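Local coordinates for protein sialidase B (Streptococcus pneumoniae serotype 4, PDB 4XJW) that cleaves terminal sialic acid residues from alpha-(2->3)-, alpha-(2->6)- and alpha-(2->8)-linked oligosaccharides, glycoproteins and glycolipids, as a family 33 glycoside hydrolase, at residues V111-S114 / K115-T118; V153-G157 / K158-L162; Y364-N367 / D368-V372; P441-G444 / E445-G449; E508-D511 / G512-R515. The protein carries 1 engineered substitution. One frame throughout, in Å; residues are numbered along the deposited sequence.

Contact 1: V111-S114 / K115-T118; sequences VSDS and KDKT
With its CG turned opposite the backbone N (chi1 -172°), Asp113 sends its carboxylate over the following turn, where OD1 meets the N-H groups of Lys115 and Asp116. This is the closed end of an antiparallel hairpin with a G1 beta bulge: Lys117 and Thr118 both face Asp113. The hairpin joins strands 102-113 and 118-123 in the N-terminal, concanavalin-like domain. OD1 of Asp113 lies 3.2 Å from N of Lys115 and 3.4 Å from N of Asp116; both bonds are weak, yet an acidic side chain suits a place beside two amide hydrogens. OD2 of Asp113 stands 3.8 Å from OD2 of Asp116, a like-charged pair that would probably raise the proton affinity of one of the two slightly. Lys117 takes a left-handed backbone conformation (phi 53°), as is usual at the first position of a G1 bulge, while its NZ bonds to the carbonyl of Asp134. Asp113 and Thr118 are a hydrogen-bonded pair, with Asp113 N to Thr118 O at 2.9 Å and Thr118 N to Asp113 O at 3.0 Å. Beta-branched Thr118 suits an extended strand, and its hydroxyl, also bonded to OG1 of Thr132, serves the turn: OG1 donates to O of Asp116 over 2.8 Å, from above the carbonyl plane.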
loop_
_atom_site.group_PDB
_atom_site.type_symbol
_atom_site.label_atom_id
_atom_site.label_comp_id
_atom_site.label_asym_id
_atom_site.label_seq_id
_atom_site.Cartn_x
_atom_site.Cartn_y
_atom_site.Cartn_z
ATOM N N VAL A 111 -21.877 12.370 -8.146
ATOM C CA VAL A 111 -22.139 13.473 -9.068
ATOM C C VAL A 111 -22.454 12.942 -10.475
ATOM O O VAL A 111 -21.662 12.207 -11.077
ATOM C CB VAL A 111 -20.947 14.451 -9.107
ATOM C CG1 VAL A 111 -21.254 15.605 -10.044
ATOM C CG2 VAL A 111 -20.649 14.975 -7.699
ATOM N N SER A 112 -23.627 13.311 -10.989
ATOM C CA SER A 112 -24.066 12.935 -12.328
ATOM C C SER A 112 -24.085 14.201 -13.192
ATOM O O SER A 112 -24.985 15.033 -13.069
ATOM C CB SER A 112 -25.456 12.288 -12.249
ATOM O OG SER A 112 -25.916 11.845 -13.507
ATOM N N ASP A 113 -23.084 14.334 -14.058
ATOM C CA ASP A 113 -22.784 15.598 -14.726
ATOM C C ASP A 113 -23.084 15.520 -16.219
ATOM O O ASP A 113 -22.310 14.949 -16.991
ATOM C CB ASP A 113 -21.307 15.945 -14.502
ATOM C CG ASP A 113 -20.941 17.339 -14.984
ATOM O OD1 ASP A 113 -21.757 17.973 -15.681
ATOM O OD2 ASP A 113 -19.823 17.787 -14.666
ATOM N N SER A 114 -24.207 16.107 -16.625
ATOM C CA SER A 114 -24.633 16.049 -18.021
ATOM C C SER A 114 -23.731 16.815 -18.993
ATOM O O SER A 114 -23.502 16.366 -20.119
ATOM C CB SER A 114 -26.098 16.484 -18.173
ATOM O OG SER A 114 -26.330 17.796 -17.700
ATOM N N LYS A 115 -23.203 17.954 -18.562
ATOM C CA LYS A 115 -22.364 18.746 -19.460
ATOM C C LYS A 115 -21.017 18.081 -19.760
ATOM O O LYS A 115 -20.529 18.162 -20.886
ATOM C CB LYS A 115 -22.179 20.169 -18.938
ATOM C CG LYS A 115 -23.432 21.028 -19.061
ATOM C CD LYS A 115 -23.170 22.288 -19.877
ATOM C CE LYS A 115 -24.063 23.444 -19.422
ATOM N NZ LYS A 115 -23.849 24.691 -20.216
ATOM N N ASP A 116 -20.423 17.418 -18.768
ATOM C CA ASP A 116 -19.166 16.697 -18.998
ATOM C C ASP A 116 -19.386 15.211 -19.258
ATOM O O ASP A 116 -18.420 14.456 -19.460
ATOM C CB ASP A 116 -18.176 16.886 -17.846
ATOM C CG ASP A 116 -17.565 18.271 -17.826
ATOM O OD1 ASP A 116 -17.859 19.061 -18.751
ATOM O OD2 ASP A 116 -16.786 18.569 -16.889
ATOM N N LYS A 117 -20.655 14.804 -19.245
ATOM C CA LYS A 117 -21.053 13.418 -19.494
ATOM C C LYS A 117 -20.307 12.457 -18.594
ATOM O O LYS A 117 -19.879 11.386 -19.034
ATOM C CB LYS A 117 -20.801 13.017 -20.948
ATOM C CG LYS A 117 -21.541 13.856 -21.969
ATOM C CD LYS A 117 -21.338 13.263 -23.353
ATOM C CE LYS A 117 -22.372 13.761 -24.331
ATOM N NZ LYS A 117 -22.333 12.970 -25.595
ATOM N N THR A 118 -20.167 12.834 -17.331
ATOM C CA THR A 118 -19.340 12.072 -16.410
ATOM C C THR A 118 -20.095 11.717 -15.133
ATOM O O THR A 118 -20.898 12.513 -14.636
ATOM C CB THR A 118 -18.063 12.860 -16.081
ATOM O OG1 THR A 118 -17.295 13.020 -17.285
ATOM C CG2 THR A 118 -17.214 12.134 -15.045
#

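Contact 2: V153-G157 / K158-L162; sequences VNREG and KEHYL. With PO4 (phosphate ion), chain D.
Arg155 lays its CD over one face of the His160 ring, 3.7 Å from the ring centroid, a CH-pi contact in which the two side chains cross at about a right angle. A bend at chi3 (72°) swings the guanidinium past the ring, its plane 65° from that of the imidazole, toward a phosphate ion, probably from the crystallisation liquor. NH1 of Arg155 reaches O1 of the phosphate at 2.9 Å in a nearly straight bond, and NH2 reaches O2 at 2.8 Å; Arg79 holds the same ion. Arginine suits the place, with aliphatic carbons for the ring face and N-H groups for the anion. A water donates to O of Arg155 at 2.7 Å and bonds to NE2 of His160. On the same face of the hairpin, CG2 of Val153 meets the edge of the Tyr161 ring at CD2, 4.0 Å away. These side chains stand on a two-stranded hairpin closed by a type I' turn from Arg155 to Lys158. Glu156 and Gly157 both have positive phi there, a conformation glycine adopts easily, and NZ of Lys158 bonds to O of Glu156 at 3.0 Å. Farther out, the carbonyl of Lys60 fixes NE of Arg155, while Val153 and Tyr161 pack on strands 46-53 and 63-69.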
loop_
_atom_site.group_PDB
_atom_site.type_symbol
_atom_site.label_atom_id
_atom_site.label_comp_id
_atom_site.label_asym_id
_atom_site.label_seq_id
_atom_site.Cartn_x
_atom_site.Cartn_y
_atom_site.Cartn_z
ATOM N N VAL A 153 -34.432 -1.263 -4.378
ATOM C CA VAL A 153 -34.868 -0.745 -5.677
ATOM C C VAL A 153 -36.205 -1.398 -6.012
ATOM O O VAL A 153 -36.344 -2.621 -5.907
ATOM C CB VAL A 153 -33.853 -1.056 -6.810
ATOM C CG1 VAL A 153 -34.335 -0.498 -8.135
ATOM C CG2 VAL A 153 -32.485 -0.479 -6.480
ATOM N N ASN A 154 -37.192 -0.588 -6.387
ATOM C CA ASN A 154 -38.508 -1.117 -6.739
ATOM C C ASN A 154 -38.567 -1.471 -8.221
ATOM O O ASN A 154 -38.560 -0.588 -9.078
ATOM C CB ASN A 154 -39.599 -0.101 -6.373
ATOM C CG ASN A 154 -41.006 -0.641 -6.582
ATOM O OD1 ASN A 154 -41.269 -1.364 -7.535
ATOM N ND2 ASN A 154 -41.915 -0.291 -5.684
ATOM N N ARG A 155 -38.640 -2.766 -8.510
ATOM C CA ARG A 155 -38.710 -3.248 -9.890
ATOM C C ARG A 155 -39.966 -4.096 -10.065
ATOM O O ARG A 155 -40.170 -5.062 -9.332
ATOM C CB ARG A 155 -37.452 -4.053 -10.236
ATOM C CG ARG A 155 -36.147 -3.325 -9.900
ATOM C CD ARG A 155 -34.942 -4.247 -10.066
ATOM N NE ARG A 155 -34.636 -4.524 -11.473
ATOM C CZ ARG A 155 -33.867 -5.521 -11.892
ATOM N NH1 ARG A 155 -33.326 -6.362 -11.023
ATOM N NH2 ARG A 155 -33.635 -5.683 -13.191
ATOM N N GLU A 156 -40.810 -3.712 -11.022
ATOM C CA GLU A 156 -42.097 -4.376 -11.250
ATOM C C GLU A 156 -42.931 -4.478 -9.967
ATOM O O GLU A 156 -43.624 -5.470 -9.729
ATOM C CB GLU A 156 -41.902 -5.744 -11.916
ATOM C CG GLU A 156 -41.113 -5.665 -13.224
ATOM C CD GLU A 156 -41.226 -6.923 -14.066
ATOM O OE1 GLU A 156 -40.889 -8.012 -13.555
ATOM O OE2 GLU A 156 -41.654 -6.818 -15.237
ATOM N N GLY A 157 -42.848 -3.440 -9.138
ATOM C CA GLY A 157 -43.631 -3.380 -7.916
ATOM C C GLY A 157 -43.090 -4.215 -6.771
ATOM O O GLY A 157 -43.760 -4.374 -5.749
ATOM N N LYS A 158 -41.886 -4.755 -6.924
ATOM C CA LYS A 158 -41.299 -5.557 -5.853
ATOM C C LYS A 158 -39.916 -5.063 -5.423
ATOM O O LYS A 158 -39.216 -4.411 -6.201
ATOM C CB LYS A 158 -41.291 -7.032 -6.233
ATOM C CG LYS A 158 -42.691 -7.516 -6.624
ATOM C CD LYS A 158 -42.728 -8.954 -7.055
ATOM C CE LYS A 158 -44.025 -9.243 -7.798
ATOM N NZ LYS A 158 -44.132 -8.373 -9.009
ATOM N N GLU A 159 -39.544 -5.365 -4.178
ATOM C CA GLU A 159 -38.291 -4.867 -3.600
ATOM C C GLU A 159 -37.108 -5.724 -4.015
ATOM O O GLU A 159 -37.125 -6.945 -3.837
ATOM C CB GLU A 159 -38.352 -4.878 -2.071
ATOM C CG GLU A 159 -39.423 -4.031 -1.424
ATOM C CD GLU A 159 -39.528 -4.322 0.068
ATOM O OE1 GLU A 159 -39.524 -5.522 0.439
ATOM O OE2 GLU A 159 -39.594 -3.364 0.865
ATOM N N HIS A 160 -36.079 -5.082 -4.556
ATOM C CA HIS A 160 -34.825 -5.760 -4.865
ATOM C C HIS A 160 -33.691 -5.145 -4.056
ATOM O O HIS A 160 -33.735 -3.958 -3.720
ATOM C CB HIS A 160 -34.492 -5.637 -6.356
ATOM C CG HIS A 160 -35.384 -6.439 -7.245
ATOM N ND1 HIS A 160 -34.903 -7.366 -8.146
ATOM C CD2 HIS A 160 -36.734 -6.456 -7.372
ATOM C CE1 HIS A 160 -35.917 -7.917 -8.789
ATOM N NE2 HIS A 160 -37.038 -7.383 -8.337
ATOM N N TYR A 161 -32.682 -5.955 -3.742
ATOM C CA TYR A 161 -31.462 -5.468 -3.094
ATOM C C TYR A 161 -31.727 -4.820 -1.733
ATOM O O TYR A 161 -31.187 -3.753 -1.420
ATOM C CB TYR A 161 -30.724 -4.493 -4.021
ATOM C CG TYR A 161 -30.613 -4.994 -5.439
ATOM C CD1 TYR A 161 -30.079 -6.248 -5.708
ATOM C CD2 TYR A 161 -31.056 -4.222 -6.510
ATOM C CE1 TYR A 161 -29.976 -6.722 -6.995
ATOM C CE2 TYR A 161 -30.964 -4.693 -7.810
ATOM C CZ TYR A 161 -30.426 -5.941 -8.043
ATOM O OH TYR A 161 -30.323 -6.427 -9.325
ATOM N N LEU A 162 -32.560 -5.476 -0.928
ATOM C CA LEU A 162 -32.897 -4.996 0.411
ATOM C C LEU A 162 -31.653 -4.741 1.260
ATOM O O LEU A 162 -30.718 -5.541 1.266
ATOM C CB LEU A 162 -33.823 -5.985 1.121
ATOM C CG LEU A 162 -35.302 -5.913 0.758
ATOM C CD1 LEU A 162 -36.039 -7.084 1.392
ATOM C CD2 LEU A 162 -35.899 -4.589 1.223
HETATM P P PO4 D . -30.548 -7.573 -13.001
HETATM O O1 PO4 D . -31.512 -8.301 -12.101
HETATM O O2 PO4 D . -31.301 -6.868 -14.114
HETATM O O3 PO4 D . -29.809 -6.548 -12.157
HETATM O O4 PO4 D . -29.570 -8.563 -13.581
HETATM O O HOH W 1 -39.617 -7.697 -9.650
#

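Contact 3: Y364-N367 / D368-V372; sequences YTIN and DKYEV
A beta hairpin of the antiparallel sheet built from strands between residues 324 and 414 turns here, passing from strand 360-366 to strand 372-374 through a type I turn from Asn367 to Tyr370. Asn367 and Glu371 hold the turn across its base. Asn367 N donates to O of Glu371 at 3.0 Å, and Tyr370 N closes the turn on O of Asn367 at 3.1 Å. The Asn367 side chain then works as a second brace: its CG sits between the backbone N and the carbonyl carbon (chi1 67°), which folds OD1 inward over the loop. OD1 accepts from N of Glu371 at 2.9 Å and, more weakly, from N of Lys369 at 2.8 Å, the latter forming an Asx turn. Asparagine suits the place because one amide both accepts and donates. Tyr370, the last residue of the turn, has positive phi, and its OH bonds to N of Leu438. Behind the loop, Ile366 and Val372 form a non-hydrogen-bonded pair, with CD1 of Ile366 on CG2 of Val372 at 3.9 Å, branched side chains well fitted to a buried strand face. The amide end of Asn367 completes the brace: ND2 points to OE1 of Glu371 at 3.1 Å in an almost straight bond (178°), in the amide plane but above the carboxylate plane.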
loop_
_atom_site.group_PDB
_atom_site.type_symbol
_atom_site.label_atom_id
_atom_site.label_comp_id
_atom_site.label_asym_id
_atom_site.label_seq_id
_atom_site.Cartn_x
_atom_site.Cartn_y
_atom_site.Cartn_z
ATOM N N TYR A 364 36.003 5.481 -17.839
ATOM C CA TYR A 364 34.687 5.635 -17.230
ATOM C C TYR A 364 34.742 5.504 -15.723
ATOM O O TYR A 364 35.491 4.685 -15.190
ATOM C CB TYR A 364 33.726 4.583 -17.763
ATOM C CG TYR A 364 33.480 4.670 -19.245
ATOM C CD1 TYR A 364 32.591 5.600 -19.763
ATOM C CD2 TYR A 364 34.128 3.814 -20.117
ATOM C CE1 TYR A 364 32.354 5.677 -21.117
ATOM C CE2 TYR A 364 33.899 3.874 -21.470
ATOM C CZ TYR A 364 33.015 4.810 -21.966
ATOM O OH TYR A 364 32.790 4.879 -23.313
ATOM N N THR A 365 33.933 6.307 -15.042
ATOM C CA THR A 365 33.756 6.173 -13.605
ATOM C C THR A 365 32.272 6.172 -13.247
ATOM O O THR A 365 31.425 6.575 -14.048
ATOM C CB THR A 365 34.475 7.293 -12.822
ATOM O OG1 THR A 365 33.957 8.568 -13.220
ATOM C CG2 THR A 365 35.981 7.256 -13.074
ATOM N N ILE A 366 31.971 5.698 -12.042
ATOM C CA ILE A 366 30.618 5.715 -11.503
ATOM C C ILE A 366 30.616 6.642 -10.289
ATOM O O ILE A 366 31.465 6.501 -9.413
ATOM C CB ILE A 366 30.191 4.301 -11.067
ATOM C CG1 ILE A 366 30.379 3.295 -12.208
ATOM C CG2 ILE A 366 28.762 4.292 -10.565
ATOM C CD1 ILE A 366 29.540 3.592 -13.450
ATOM N N ASN A 367 29.681 7.586 -10.232
ATOM C CA ASN A 367 29.600 8.479 -9.074
ATOM C C ASN A 367 28.770 7.875 -7.934
ATOM O O ASN A 367 28.403 6.702 -7.991
ATOM C CB ASN A 367 29.132 9.899 -9.456
ATOM C CG ASN A 367 27.683 9.952 -9.941
ATOM O OD1 ASN A 367 26.916 9.008 -9.775
ATOM N ND2 ASN A 367 27.306 11.076 -10.540
ATOM N N ASP A 368 28.477 8.662 -6.903
ATOM C CA ASP A 368 27.705 8.134 -5.781
ATOM C C ASP A 368 26.228 7.934 -6.126
ATOM O O ASP A 368 25.514 7.217 -5.427
ATOM C CB ASP A 368 27.851 9.000 -4.527
ATOM C CG ASP A 368 27.107 8.414 -3.321
ATOM O OD1 ASP A 368 27.024 7.163 -3.201
ATOM O OD2 ASP A 368 26.589 9.205 -2.502
ATOM N N LYS A 369 25.764 8.543 -7.211
ATOM C CA LYS A 369 24.383 8.321 -7.627
ATOM C C LYS A 369 24.264 7.088 -8.540
ATOM O O LYS A 369 23.192 6.820 -9.089
ATOM C CB LYS A 369 23.805 9.564 -8.310
ATOM C CG LYS A 369 23.991 10.853 -7.517
ATOM C CD LYS A 369 23.139 11.977 -8.083
ATOM C CE LYS A 369 23.723 13.344 -7.757
ATOM N NZ LYS A 369 22.825 14.451 -8.215
ATOM N N TYR A 370 25.360 6.340 -8.671
ATOM C CA TYR A 370 25.440 5.189 -9.579
ATOM C C TYR A 370 25.273 5.609 -11.037
ATOM O O TYR A 370 24.830 4.830 -11.883
ATOM C CB TYR A 370 24.471 4.071 -9.181
ATOM C CG TYR A 370 24.946 3.335 -7.959
ATOM C CD1 TYR A 370 24.629 3.798 -6.688
ATOM C CD2 TYR A 370 25.748 2.204 -8.072
ATOM C CE1 TYR A 370 25.076 3.143 -5.564
ATOM C CE2 TYR A 370 26.204 1.542 -6.948
ATOM C CZ TYR A 370 25.861 2.021 -5.696
ATOM O OH TYR A 370 26.298 1.380 -4.560
ATOM N N GLU A 371 25.650 6.853 -11.311
ATOM C CA GLU A 371 25.596 7.412 -12.654
ATOM C C GLU A 371 26.932 7.260 -13.374
ATOM O O GLU A 371 27.993 7.275 -12.742
ATOM C CB GLU A 371 25.170 8.877 -12.582
ATOM C CG GLU A 371 23.742 9.048 -12.060
ATOM C CD GLU A 371 23.440 10.452 -11.551
ATOM O OE1 GLU A 371 24.349 11.309 -11.559
ATOM O OE2 GLU A 371 22.285 10.690 -11.138
ATOM N N VAL A 372 26.875 7.103 -14.694
ATOM C CA VAL A 372 28.071 6.858 -15.500
ATOM C C VAL A 372 28.715 8.156 -15.978
ATOM O O VAL A 372 28.044 9.020 -16.551
ATOM C CB VAL A 372 27.742 6.005 -16.736
ATOM C CG1 VAL A 372 29.006 5.733 -17.545
ATOM C CG2 VAL A 372 27.077 4.703 -16.323
#

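Contact 4: P441-G444 / E445-G449; sequences PFLG and EKHNG
The His447 imidazole carries CD1 of Leu443 over one face, 3.6 Å from the ring centroid and 17° off the normal. Leu443 directly precedes, and His447 ends, a type I beta turn that starts at Gly444, in the surface loop leading from strand 437-438 to strand 451-459 of the beta-propeller. The two side chains run side by side in the same direction, so this CH-pi contact forms along their length, with CB of Leu443 also 3.8 Å from CG of His447. At the ring edge, ND1 donates in the ring plane to O of Asn448 at 2.7 Å (166°), on a carbonyl lone pair; this bond fixes the rotation of the imidazole. Leucine supplies a methyl for the ring face, while histidine offers a face for packing and an N-H for the backbone; both also pack against Thr472. Gly444 opens the turn with positive phi (88°), where a CB would be jammed against the carbonyl O of Leu443. Water replaces direct backbone bonds here. One molecule accepts from N of Leu443 and donates to O of Gly444, at 2.7 Å, and to O of His447. A second bridges the loop, donating to O of Leu443 at 2.9 Å and accepting from N of Lys446 at 3.0 Å.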
loop_
_atom_site.group_PDB
_atom_site.type_symbol
_atom_site.label_atom_id
_atom_site.label_comp_id
_atom_site.label_asym_id
_atom_site.label_seq_id
_atom_site.Cartn_x
_atom_site.Cartn_y
_atom_site.Cartn_z
ATOM N N PRO A 441 26.977 -8.289 -0.853
ATOM C CA PRO A 441 26.295 -9.585 -0.891
ATOM C C PRO A 441 26.623 -10.380 0.368
ATOM O O PRO A 441 27.737 -10.266 0.881
ATOM C CB PRO A 441 26.898 -10.262 -2.128
ATOM C CG PRO A 441 28.228 -9.625 -2.293
ATOM C CD PRO A 441 28.085 -8.209 -1.822
ATOM N N PHE A 442 25.664 -11.155 0.867
ATOM C CA PHE A 442 25.861 -11.892 2.110
ATOM C C PHE A 442 25.918 -13.411 1.925
ATOM O O PHE A 442 26.302 -14.136 2.845
ATOM C CB PHE A 442 24.772 -11.530 3.120
ATOM C CG PHE A 442 24.826 -10.102 3.575
ATOM C CD1 PHE A 442 25.637 -9.730 4.636
ATOM C CD2 PHE A 442 24.072 -9.128 2.933
ATOM C CE1 PHE A 442 25.694 -8.405 5.054
ATOM C CE2 PHE A 442 24.113 -7.813 3.344
ATOM C CZ PHE A 442 24.933 -7.447 4.403
ATOM N N LEU A 443 25.544 -13.886 0.743
ATOM C CA LEU A 443 25.435 -15.321 0.504
ATOM C C LEU A 443 26.322 -15.811 -0.643
ATOM O O LEU A 443 26.017 -16.818 -1.290
ATOM C CB LEU A 443 23.971 -15.713 0.274
ATOM C CG LEU A 443 23.040 -15.478 1.467
ATOM C CD1 LEU A 443 21.593 -15.735 1.112
ATOM C CD2 LEU A 443 23.448 -16.327 2.648
ATOM N N GLY A 444 27.423 -15.109 -0.890
ATOM C CA GLY A 444 28.364 -15.525 -1.921
ATOM C C GLY A 444 28.079 -15.003 -3.321
ATOM O O GLY A 444 27.029 -14.411 -3.577
ATOM N N GLU A 445 29.027 -15.228 -4.227
ATOM C CA GLU A 445 28.949 -14.733 -5.605
ATOM C C GLU A 445 27.778 -15.280 -6.423
ATOM O O GLU A 445 27.343 -14.647 -7.386
ATOM C CB GLU A 445 30.253 -15.037 -6.354
ATOM C CG GLU A 445 31.324 -13.963 -6.238
ATOM C CD GLU A 445 32.601 -14.328 -6.985
ATOM O OE1 GLU A 445 33.416 -13.418 -7.240
ATOM O OE2 GLU A 445 32.784 -15.523 -7.311
ATOM N N LYS A 446 27.283 -16.457 -6.056
ATOM C CA LYS A 446 26.300 -17.160 -6.875
ATOM C C LYS A 446 24.899 -17.199 -6.268
ATOM O O LYS A 446 24.171 -18.178 -6.418
ATOM C CB LYS A 446 26.776 -18.581 -7.158
ATOM C CG LYS A 446 27.834 -18.684 -8.236
ATOM C CD LYS A 446 27.959 -20.126 -8.712
ATOM C CE LYS A 446 28.670 -20.982 -7.679
ATOM N NZ LYS A 446 30.113 -20.609 -7.583
ATOM N N HIS A 447 24.520 -16.122 -5.590
ATOM C CA HIS A 447 23.215 -16.057 -4.938
ATOM C C HIS A 447 22.683 -14.633 -5.030
ATOM O O HIS A 447 23.395 -13.685 -4.728
ATOM C CB HIS A 447 23.349 -16.473 -3.470
ATOM C CG HIS A 447 22.044 -16.781 -2.802
ATOM N ND1 HIS A 447 21.093 -15.821 -2.534
ATOM C CD2 HIS A 447 21.544 -17.949 -2.327
ATOM C CE1 HIS A 447 20.054 -16.384 -1.939
ATOM N NE2 HIS A 447 20.306 -17.673 -1.798
ATOM N N ASN A 448 21.437 -14.481 -5.462
ATOM C CA ASN A 448 20.834 -13.153 -5.547
ATOM C C ASN A 448 20.690 -12.528 -4.167
ATOM O O ASN A 448 20.887 -13.199 -3.155
ATOM C CB ASN A 448 19.476 -13.225 -6.257
ATOM C CG ASN A 448 18.437 -13.990 -5.468
ATOM O OD1 ASN A 448 18.737 -15.000 -4.834
ATOM N ND2 ASN A 448 17.195 -13.508 -5.501
ATOM N N GLY A 449 20.360 -11.241 -4.123
ATOM C CA GLY A 449 20.154 -10.574 -2.850
ATOM C C GLY A 449 19.040 -11.248 -2.075
ATOM O O GLY A 449 18.143 -11.876 -2.659
HETATM O O HOH W 2 24.977 -13.314 -2.114
HETATM O O HOH W 3 26.746 -18.274 -3.726
#

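Contact 5: E508-D511 / G512-R515; sequences ELRD and GVIR
Glu508 bends no part of its chain: extended, with CG opposite the backbone N (chi1 -165°), it reaches across to the turn so that OE2 takes the N-H of Gly512 at 2.9 Å. The bond is practically straight at 177° and uses the anti lone pair of the carboxylate. The other oxygen, OE1, accepts from N of Lys461, so this buried acid has a backbone donor at each oxygen; Lys461 itself lines the pocket of the bound inhibitor Optactin, which lies about 7 Å from the Glu508 side chain. Backbone bonds close the loop: Val513 N donates to O of Arg510 at 2.9 Å, and Leu509 N to O of Val513 at 2.9 Å. Gly512 fills the third position of the turn with positive phi (86°), where a CB would clash with O of Asp511. Outside these bonds, a methyl group sits over one face of each guanidinium. CG2 of Val513 is centred over the Arg510 group, 3.7 Å from CZ, and CD1 of Leu509 likewise over that of Arg515, 3.8 Å from CZ. Arginine suits both places, since its face tolerates carbon while its N-H groups bond outward: Arg510 forms a salt bridge with Asp596, and Arg515 bonds to the carbonyl of Asp596. The whole is a type II turn joining antiparallel strands 504-510 and 513-518 of a four-stranded beta-propeller blade.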
loop_
_atom_site.group_PDB
_atom_site.type_symbol
_atom_site.label_atom_id
_atom_site.label_comp_id
_atom_site.label_asym_id
_atom_site.label_seq_id
_atom_site.Cartn_x
_atom_site.Cartn_y
_atom_site.Cartn_z
ATOM N N GLU A 508 11.974 -6.600 20.861
ATOM C CA GLU A 508 12.886 -6.944 21.954
ATOM C C GLU A 508 12.045 -7.191 23.209
ATOM O O GLU A 508 11.508 -6.252 23.799
ATOM C CB GLU A 508 13.948 -5.847 22.193
ATOM C CG GLU A 508 15.110 -6.355 23.062
ATOM C CD GLU A 508 16.246 -5.367 23.215
ATOM O OE1 GLU A 508 16.085 -4.201 22.799
ATOM O OE2 GLU A 508 17.304 -5.768 23.753
ATOM N N LEU A 509 11.896 -8.455 23.598
ATOM C CA LEU A 509 11.072 -8.801 24.763
ATOM C C LEU A 509 11.660 -8.276 26.061
ATOM O O LEU A 509 10.938 -7.808 26.939
ATOM C CB LEU A 509 10.896 -10.318 24.883
ATOM C CG LEU A 509 10.045 -11.006 23.817
ATOM C CD1 LEU A 509 9.917 -12.479 24.126
ATOM C CD2 LEU A 509 8.678 -10.346 23.721
ATOM N N ARG A 510 12.974 -8.413 26.183
ATOM C CA ARG A 510 13.736 -7.882 27.302
ATOM C C ARG A 510 15.176 -7.793 26.815
ATOM O O ARG A 510 15.467 -8.188 25.697
ATOM C CB ARG A 510 13.616 -8.793 28.525
ATOM C CG ARG A 510 13.932 -10.255 28.255
ATOM C CD ARG A 510 13.840 -11.086 29.529
ATOM N NE ARG A 510 14.046 -12.515 29.288
ATOM C CZ ARG A 510 15.191 -13.154 29.516
ATOM N NH1 ARG A 510 16.238 -12.495 29.998
ATOM N NH2 ARG A 510 15.282 -14.454 29.275
ATOM N N ASP A 511 16.079 -7.279 27.633
ATOM C CA ASP A 511 17.427 -7.002 27.160
ATOM C C ASP A 511 18.164 -8.162 26.470
ATOM O O ASP A 511 18.492 -9.169 27.096
ATOM C CB ASP A 511 18.262 -6.433 28.303
ATOM C CG ASP A 511 19.118 -5.292 27.857
ATOM O OD1 ASP A 511 20.225 -5.564 27.351
ATOM O OD2 ASP A 511 18.678 -4.128 28.003
ATOM N N GLY A 512 18.399 -8.013 25.167
ATOM C CA GLY A 512 19.165 -8.985 24.401
ATOM C C GLY A 512 18.340 -10.133 23.864
ATOM O O GLY A 512 18.854 -10.971 23.130
ATOM N N VAL A 513 17.063 -10.162 24.237
ATOM C CA VAL A 513 16.134 -11.208 23.808
ATOM C C VAL A 513 15.208 -10.657 22.734
ATOM O O VAL A 513 14.401 -9.769 23.006
ATOM C CB VAL A 513 15.295 -11.713 24.980
ATOM C CG1 VAL A 513 14.366 -12.838 24.545
ATOM C CG2 VAL A 513 16.215 -12.186 26.112
ATOM N N ILE A 514 15.318 -11.204 21.526
ATOM C CA ILE A 514 14.527 -10.755 20.392
ATOM C C ILE A 514 13.571 -11.855 19.961
ATOM O O ILE A 514 13.986 -13.001 19.745
ATOM C CB ILE A 514 15.425 -10.422 19.197
ATOM C CG1 ILE A 514 16.489 -9.392 19.570
ATOM C CG2 ILE A 514 14.597 -9.910 18.019
ATOM C CD1 ILE A 514 17.587 -9.264 18.523
ATOM N N ARG A 515 12.289 -11.530 19.837
ATOM C CA ARG A 515 11.386 -12.471 19.188
ATOM C C ARG A 515 10.990 -11.949 17.818
ATOM O O ARG A 515 10.600 -10.794 17.670
ATOM C CB ARG A 515 10.148 -12.777 20.013
ATOM C CG ARG A 515 9.242 -13.799 19.305
ATOM C CD ARG A 515 8.466 -14.633 20.274
ATOM N NE ARG A 515 9.362 -15.322 21.186
ATOM C CZ ARG A 515 8.997 -15.760 22.382
ATOM N NH1 ARG A 515 7.751 -15.590 22.791
ATOM N NH2 ARG A 515 9.881 -16.354 23.171
#

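All five contacts are local turns, set in series along the chain. Contacts 1 and 2 belong to the N-terminal lectin-like domain, with centres about 27 Å apart; contacts 4 and 5 belong to the propeller, and contact 3 to a separate antiparallel sheet about 23 Å from contact 4, centre to centre. Contact 5 is the buried one, held by a carboxylate bonded to backbone N-H and by carbon on guanidinium faces. Contact 4, at the surface, relies on water and a single CH-pi contact. Contacts 1, 2 and 3 are partly buried: acidic and amide side chains brace the turns of 1 and 3, whereas an arginine-histidine CH-pi contact beside a phosphate distinguishes contact 2.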